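Local structure of acetone carboxylase alpha subunit (Xanthobacter autotrophicus Py2, 5M45) at residues 390-394 against 758-762; 562-567 against 594-598. The protein forms the alpha subunit of acetone carboxylase, a multi-subunit, metal-containing protein whose chain includes a region of the hydantoinase B/oxoprolinase family. One frame throughout, in Å; residues are numbered along the deposited sequence.

Contact 1: residues 390-394 against 758-762; sequences PDDRR and YSMDI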
loop_
_atom_site.group_PDB
_atom_site.type_symbol
_atom_site.label_atom_id
_atom_site.label_comp_id
_atom_site.label_asym_id
_atom_site.label_seq_id
_atom_site.Cartn_x
_atom_site.Cartn_y
_atom_site.Cartn_z
ATOM N N PRO A 390 -5.904 -7.549 19.283
ATOM C CA PRO A 390 -4.542 -8.029 19.029
ATOM C C PRO A 390 -3.468 -7.092 19.504
ATOM O O PRO A 390 -3.695 -5.888 19.612
ATOM C CB PRO A 390 -4.473 -8.181 17.499
ATOM C CG PRO A 390 -5.884 -8.121 17.017
ATOM C CD PRO A 390 -6.649 -7.306 18.010
ATOM N N ASP A 391 -2.288 -7.645 19.721
ATOM C CA ASP A 391 -1.113 -6.909 20.223
ATOM C C ASP A 391 0.057 -6.917 19.234
ATOM O O ASP A 391 1.238 -6.831 19.647
ATOM C CB ASP A 391 -0.702 -7.505 21.594
ATOM C CG ASP A 391 -0.287 -9.005 21.494
ATOM O OD1 ASP A 391 -0.496 -9.674 20.480
ATOM O OD2 ASP A 391 0.314 -9.525 22.458
ATOM N N ASP A 392 -0.245 -7.028 17.929
ATOM C CA ASP A 392 0.802 -7.031 16.896
ATOM C C ASP A 392 0.386 -6.215 15.681
ATOM O O ASP A 392 -0.660 -6.459 15.092
ATOM C CB ASP A 392 1.195 -8.453 16.463
ATOM C CG ASP A 392 2.478 -8.475 15.646
ATOM O OD1 ASP A 392 2.463 -8.148 14.432
ATOM O OD2 ASP A 392 3.555 -8.762 16.229
ATOM N N ARG A 393 1.248 -5.283 15.291
ATOM C CA ARG A 393 0.959 -4.321 14.238
ATOM C C ARG A 393 1.011 -4.903 12.833
ATOM O O ARG A 393 0.763 -4.168 11.901
ATOM C CB ARG A 393 1.899 -3.100 14.336
ATOM C CG ARG A 393 3.367 -3.355 14.047
ATOM C CD ARG A 393 4.171 -2.076 14.287
ATOM N NE ARG A 393 5.599 -2.223 14.013
ATOM C CZ ARG A 393 6.178 -2.130 12.814
ATOM N NH1 ARG A 393 7.483 -2.280 12.709
ATOM N NH2 ARG A 393 5.485 -1.911 11.708
ATOM N N ARG A 394 1.323 -6.202 12.683
ATOM C CA ARG A 394 1.365 -6.858 11.358
ATOM C C ARG A 394 0.088 -7.561 10.923
ATOM O O ARG A 394 0.060 -8.064 9.806
ATOM C CB ARG A 394 2.520 -7.879 11.277
ATOM C CG ARG A 394 3.899 -7.235 11.394
ATOM C CD ARG A 394 5.002 -8.264 11.604
ATOM N NE ARG A 394 4.802 -8.940 12.858
ATOM C CZ ARG A 394 5.455 -10.020 13.262
ATOM N NH1 ARG A 394 6.388 -10.593 12.499
ATOM N NH2 ARG A 394 5.151 -10.554 14.428
ATOM N N TYR A 758 6.389 -13.664 20.678
ATOM C CA TYR A 758 6.912 -12.370 20.261
ATOM C C TYR A 758 5.873 -11.578 19.477
ATOM O O TYR A 758 5.360 -12.056 18.459
ATOM C CB TYR A 758 8.196 -12.560 19.459
ATOM C CG TYR A 758 9.313 -13.083 20.321
ATOM C CD1 TYR A 758 9.484 -14.464 20.543
ATOM C CD2 TYR A 758 10.161 -12.195 21.006
ATOM C CE1 TYR A 758 10.485 -14.932 21.397
ATOM C CE2 TYR A 758 11.142 -12.660 21.841
ATOM C CZ TYR A 758 11.305 -14.027 22.024
ATOM O OH TYR A 758 12.346 -14.421 22.822
ATOM N N SER A 759 5.570 -10.368 19.966
ATOM C CA SER A 759 4.613 -9.470 19.309
ATOM C C SER A 759 4.994 -7.991 19.580
ATOM O O SER A 759 5.619 -7.692 20.590
ATOM C CB SER A 759 3.193 -9.782 19.792
ATOM O OG SER A 759 3.151 -9.649 21.200
ATOM N N MET A 760 4.655 -7.099 18.664
ATOM C CA MET A 760 4.954 -5.670 18.794
ATOM C C MET A 760 3.702 -4.863 18.449
ATOM O O MET A 760 3.264 -4.837 17.294
ATOM C CB MET A 760 6.125 -5.308 17.874
ATOM C CG MET A 760 6.656 -3.892 17.999
ATOM S SD MET A 760 7.803 -3.404 16.627
ATOM C CE MET A 760 8.511 -1.928 17.364
ATOM N N ASP A 761 3.133 -4.218 19.461
ATOM C CA ASP A 761 1.915 -3.416 19.315
ATOM C C ASP A 761 2.154 -2.079 18.587
ATOM O O ASP A 761 3.242 -1.515 18.654
ATOM C CB ASP A 761 1.274 -3.167 20.695
ATOM C CG ASP A 761 -0.129 -2.574 20.587
ATOM O OD1 ASP A 761 -1.051 -3.316 20.192
ATOM O OD2 ASP A 761 -0.310 -1.346 20.857
ATOM N N ILE A 762 1.133 -1.576 17.894
ATOM C CA ILE A 762 1.209 -0.270 17.223
ATOM C C ILE A 762 1.586 0.886 18.175
ATOM O O ILE A 762 2.265 1.820 17.767
ATOM C CB ILE A 762 -0.069 0.050 16.419
ATOM C CG1 ILE A 762 0.131 1.276 15.501
ATOM C CG2 ILE A 762 -1.286 0.285 17.325
ATOM C CD1 ILE A 762 1.269 1.146 14.502
HETATM O O HOH W 1 2.790 -6.675 22.050
HETATM O O HOH W 2 6.600 -13.125 15.587
#
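Two irregular loop segments meet with the CA atoms of Asp392 and Asp761 4.5 Å apart, and one backbone hydrogen bond, Arg393 N to Met760 O at 2.9 Å, ties them together. At the centre sits an Asx turn: Asp392 folds its carboxylate back so that OD1 accepts from the backbone N of Arg394, two residues on. A chi1 of -167° swings CG away from the backbone N, and the carboxylate so placed also reaches across the contact. Met760 N donates to OD2 of Asp392 over 3.1 Å, coming from above the carboxylate plane, while Arg394 NH2 meets that oxygen from the opposite face. Arg394 grips the acid side-on: its NE lies 2.9 Å from Asp392 OD1, on the syn side, in a salt bridge, whereas the backbone N takes the anti side. Four N-H groups thus hold a buried carboxylate and fix its rotation, and Arg394 probably balances its charge.

Beyond this knot, Arg393 and Met760 lie alongside each other and point the same way. Arg393 NE makes a weak but nearly straight bond to Met760 SD (3.6 Å, 168° at the hydrogen), with the sulfur at the guanidinium edge, near its plane. The stronger bonds of this guanidinium go to the backbone carbonyls of Val224 and Arg225 of the second subunit, and Met760 packs on Ile450 of that subunit, so this part of the contact lies in the interface with the second subunit. Asp761 is held by Ser763 OG at OD2 and by a salt bridge from Lys384 at OD1. The side chain of Ser759 comes about 3 Å from a magnesium ion, and water 1 links its OG to the backbone of Asp391, donating to Asp391 O at 2.9 Å.

Contact 2: residues 562-567 against 594-598; sequences AHKTNL and LPDAQ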
loop_
_atom_site.group_PDB
_atom_site.type_symbol
_atom_site.label_atom_id
_atom_site.label_comp_id
_atom_site.label_asym_id
_atom_site.label_seq_id
_atom_site.Cartn_x
_atom_site.Cartn_y
_atom_site.Cartn_z
ATOM N N ALA A 562 -16.726 -25.909 -11.545
ATOM C CA ALA A 562 -16.459 -26.803 -12.688
ATOM C C ALA A 562 -15.677 -26.099 -13.811
ATOM O O ALA A 562 -16.064 -25.046 -14.264
ATOM C CB ALA A 562 -17.772 -27.401 -13.220
ATOM N N HIS A 563 -14.564 -26.712 -14.222
ATOM C CA HIS A 563 -13.690 -26.226 -15.304
ATOM C C HIS A 563 -13.763 -27.143 -16.523
ATOM O O HIS A 563 -14.134 -28.309 -16.398
ATOM C CB HIS A 563 -12.239 -26.140 -14.833
ATOM C CG HIS A 563 -12.036 -25.222 -13.669
ATOM N ND1 HIS A 563 -12.205 -23.862 -13.768
ATOM C CD2 HIS A 563 -11.679 -25.462 -12.383
ATOM C CE1 HIS A 563 -11.979 -23.296 -12.597
ATOM N NE2 HIS A 563 -11.621 -24.241 -11.742
ATOM N N LYS A 564 -13.404 -26.616 -17.695
ATOM C CA LYS A 564 -13.418 -27.362 -18.960
ATOM C C LYS A 564 -14.719 -28.132 -19.149
ATOM O O LYS A 564 -14.719 -29.334 -19.422
ATOM C CB LYS A 564 -12.245 -28.334 -19.004
ATOM C CG LYS A 564 -10.885 -27.695 -18.819
ATOM C CD LYS A 564 -9.902 -28.756 -18.307
ATOM C CE LYS A 564 -8.462 -28.523 -18.769
ATOM N NZ LYS A 564 -8.055 -27.085 -18.878
ATOM N N THR A 565 -15.819 -27.401 -18.981
ATOM C CA THR A 565 -17.169 -27.982 -18.930
ATOM C C THR A 565 -17.686 -28.525 -20.261
ATOM O O THR A 565 -18.600 -29.370 -20.263
ATOM C CB THR A 565 -18.192 -26.921 -18.457
ATOM O OG1 THR A 565 -18.206 -25.830 -19.380
ATOM C CG2 THR A 565 -17.843 -26.418 -17.049
ATOM N N ASN A 566 -17.148 -28.004 -21.371
ATOM C CA ASN A 566 -17.667 -28.259 -22.727
ATOM C C ASN A 566 -19.087 -27.685 -22.934
ATOM O O ASN A 566 -19.809 -28.117 -23.842
ATOM C CB ASN A 566 -17.609 -29.761 -23.054
ATOM C CG ASN A 566 -17.676 -30.050 -24.562
ATOM O OD1 ASN A 566 -17.131 -29.325 -25.384
ATOM N ND2 ASN A 566 -18.374 -31.134 -24.914
ATOM N N LEU A 567 -19.490 -26.698 -22.129
ATOM C CA LEU A 567 -20.871 -26.187 -22.210
ATOM C C LEU A 567 -21.198 -25.498 -23.539
ATOM O O LEU A 567 -22.337 -25.515 -23.943
ATOM C CB LEU A 567 -21.238 -25.287 -21.018
ATOM C CG LEU A 567 -21.749 -26.070 -19.790
ATOM C CD1 LEU A 567 -21.715 -25.185 -18.533
ATOM C CD2 LEU A 567 -23.162 -26.628 -20.046
ATOM N N LEU A 594 -21.984 -33.224 -17.062
ATOM C CA LEU A 594 -20.709 -32.655 -17.458
ATOM C C LEU A 594 -19.619 -33.734 -17.424
ATOM O O LEU A 594 -18.666 -33.627 -16.656
ATOM C CB LEU A 594 -20.338 -31.513 -16.503
ATOM C CG LEU A 594 -21.353 -30.372 -16.333
ATOM C CD1 LEU A 594 -20.887 -29.392 -15.260
ATOM C CD2 LEU A 594 -21.598 -29.625 -17.639
ATOM N N PRO A 595 -19.753 -34.773 -18.290
ATOM C CA PRO A 595 -18.808 -35.899 -18.263
ATOM C C PRO A 595 -17.345 -35.518 -18.542
ATOM O O PRO A 595 -16.465 -36.254 -18.143
ATOM C CB PRO A 595 -19.357 -36.851 -19.350
ATOM C CG PRO A 595 -20.105 -35.948 -20.300
ATOM C CD PRO A 595 -20.712 -34.897 -19.402
ATOM N N ASP A 596 -17.075 -34.404 -19.235
ATOM C CA ASP A 596 -15.677 -34.007 -19.533
ATOM C C ASP A 596 -15.079 -32.993 -18.533
ATOM O O ASP A 596 -13.918 -32.643 -18.646
ATOM C CB ASP A 596 -15.561 -33.454 -20.953
ATOM C CG ASP A 596 -15.993 -34.486 -22.024
ATOM O OD1 ASP A 596 -15.580 -35.652 -21.943
ATOM O OD2 ASP A 596 -16.764 -34.147 -22.953
ATOM N N ALA A 597 -15.862 -32.507 -17.573
ATOM C CA ALA A 597 -15.406 -31.423 -16.711
ATOM C C ALA A 597 -14.449 -31.861 -15.590
ATOM O O ALA A 597 -14.496 -32.997 -15.133
ATOM C CB ALA A 597 -16.611 -30.716 -16.097
ATOM N N GLN A 598 -13.599 -30.939 -15.163
ATOM C CA GLN A 598 -12.858 -31.046 -13.898
ATOM C C GLN A 598 -13.750 -30.402 -12.826
ATOM O O GLN A 598 -13.904 -29.181 -12.822
ATOM C CB GLN A 598 -11.509 -30.315 -13.987
ATOM C CG GLN A 598 -10.642 -30.526 -12.749
ATOM C CD GLN A 598 -9.779 -29.312 -12.207
ATOM O OE1 GLN A 598 -9.705 -28.183 -12.754
ATOM N NE2 GLN A 598 -9.084 -29.606 -11.107
HETATM O O HOH W 3 -18.794 -32.125 -20.062
HETATM O O HOH W 4 -19.150 -33.165 -22.797
#
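His563 and Gln598 form an antiparallel hydrogen-bonded pair where strand 559-563 ends and strand 598-602, outermost in its five-stranded sheet within this chain, begins. His563 N reaches Gln598 O at 2.9 Å, almost straight at 177°, and Gln598 N returns a bond to His563 O at 3.0 Å. On one face of the sheet their side chains run alongside each other, ring and amide planes 32° apart, and the amide OE1 of Gln598 comes obliquely to within 3.4 Å of CD2 of His563.

Tight apolar packing gathers round Leu594, which starts the type I turn leading to Ala597. Its CD1 lies 4.2 Å from Ala562 CB, and its CD2 meets Leu567 CD2 at 4.1 Å; Leu617 of the neighbouring strand touches both leucines. Thr565 OG1 accepts from Leu567 N in an ST turn at the start of helix 567-573, while its hydroxyl also hydrogen-bonds Tyr615 O.

The rim is looser and wet. Asn566 ND2 and Asp596 OD2 stay 3.9 Å apart, and water 4 bridges them, donating to the carboxylate oxygen OD2 of Asp596 at 2.6 Å. Water 3 similarly joins Thr565 O to Asp596 N, so solvent replaces direct bonds between the two turns here.

Back at the strand pair, His563 has an acid at each ring nitrogen: Glu610 at NE2 and Asp616 at ND1. Two such partners would suit a protonated imidazole, and a positive ring would probably make the nearby Gln598 amide oxygen a favourable neighbour.

Overall arrangement
From the N terminus, the chain passes through the seven-stranded antiparallel sheet and then strand 378-381 before reaching 390-394, the first half of contact 1. Only after 363 further residues does 758-762, in the tail beyond helix 726-735, return to close that large loop. Contact 2 opens and closes within it: 562-567 leaves strand 559-563, and a short excursion through helix 567-573 comes back at 594-598 to add strand 598-602, outermost in its sheet within this chain. The two loops therefore nest without crossing. Contact 1 fastens the C-terminal tail beside the subunit interface, contact 2 joins two neighbouring strands locally, and their centres lie 46 Å apart.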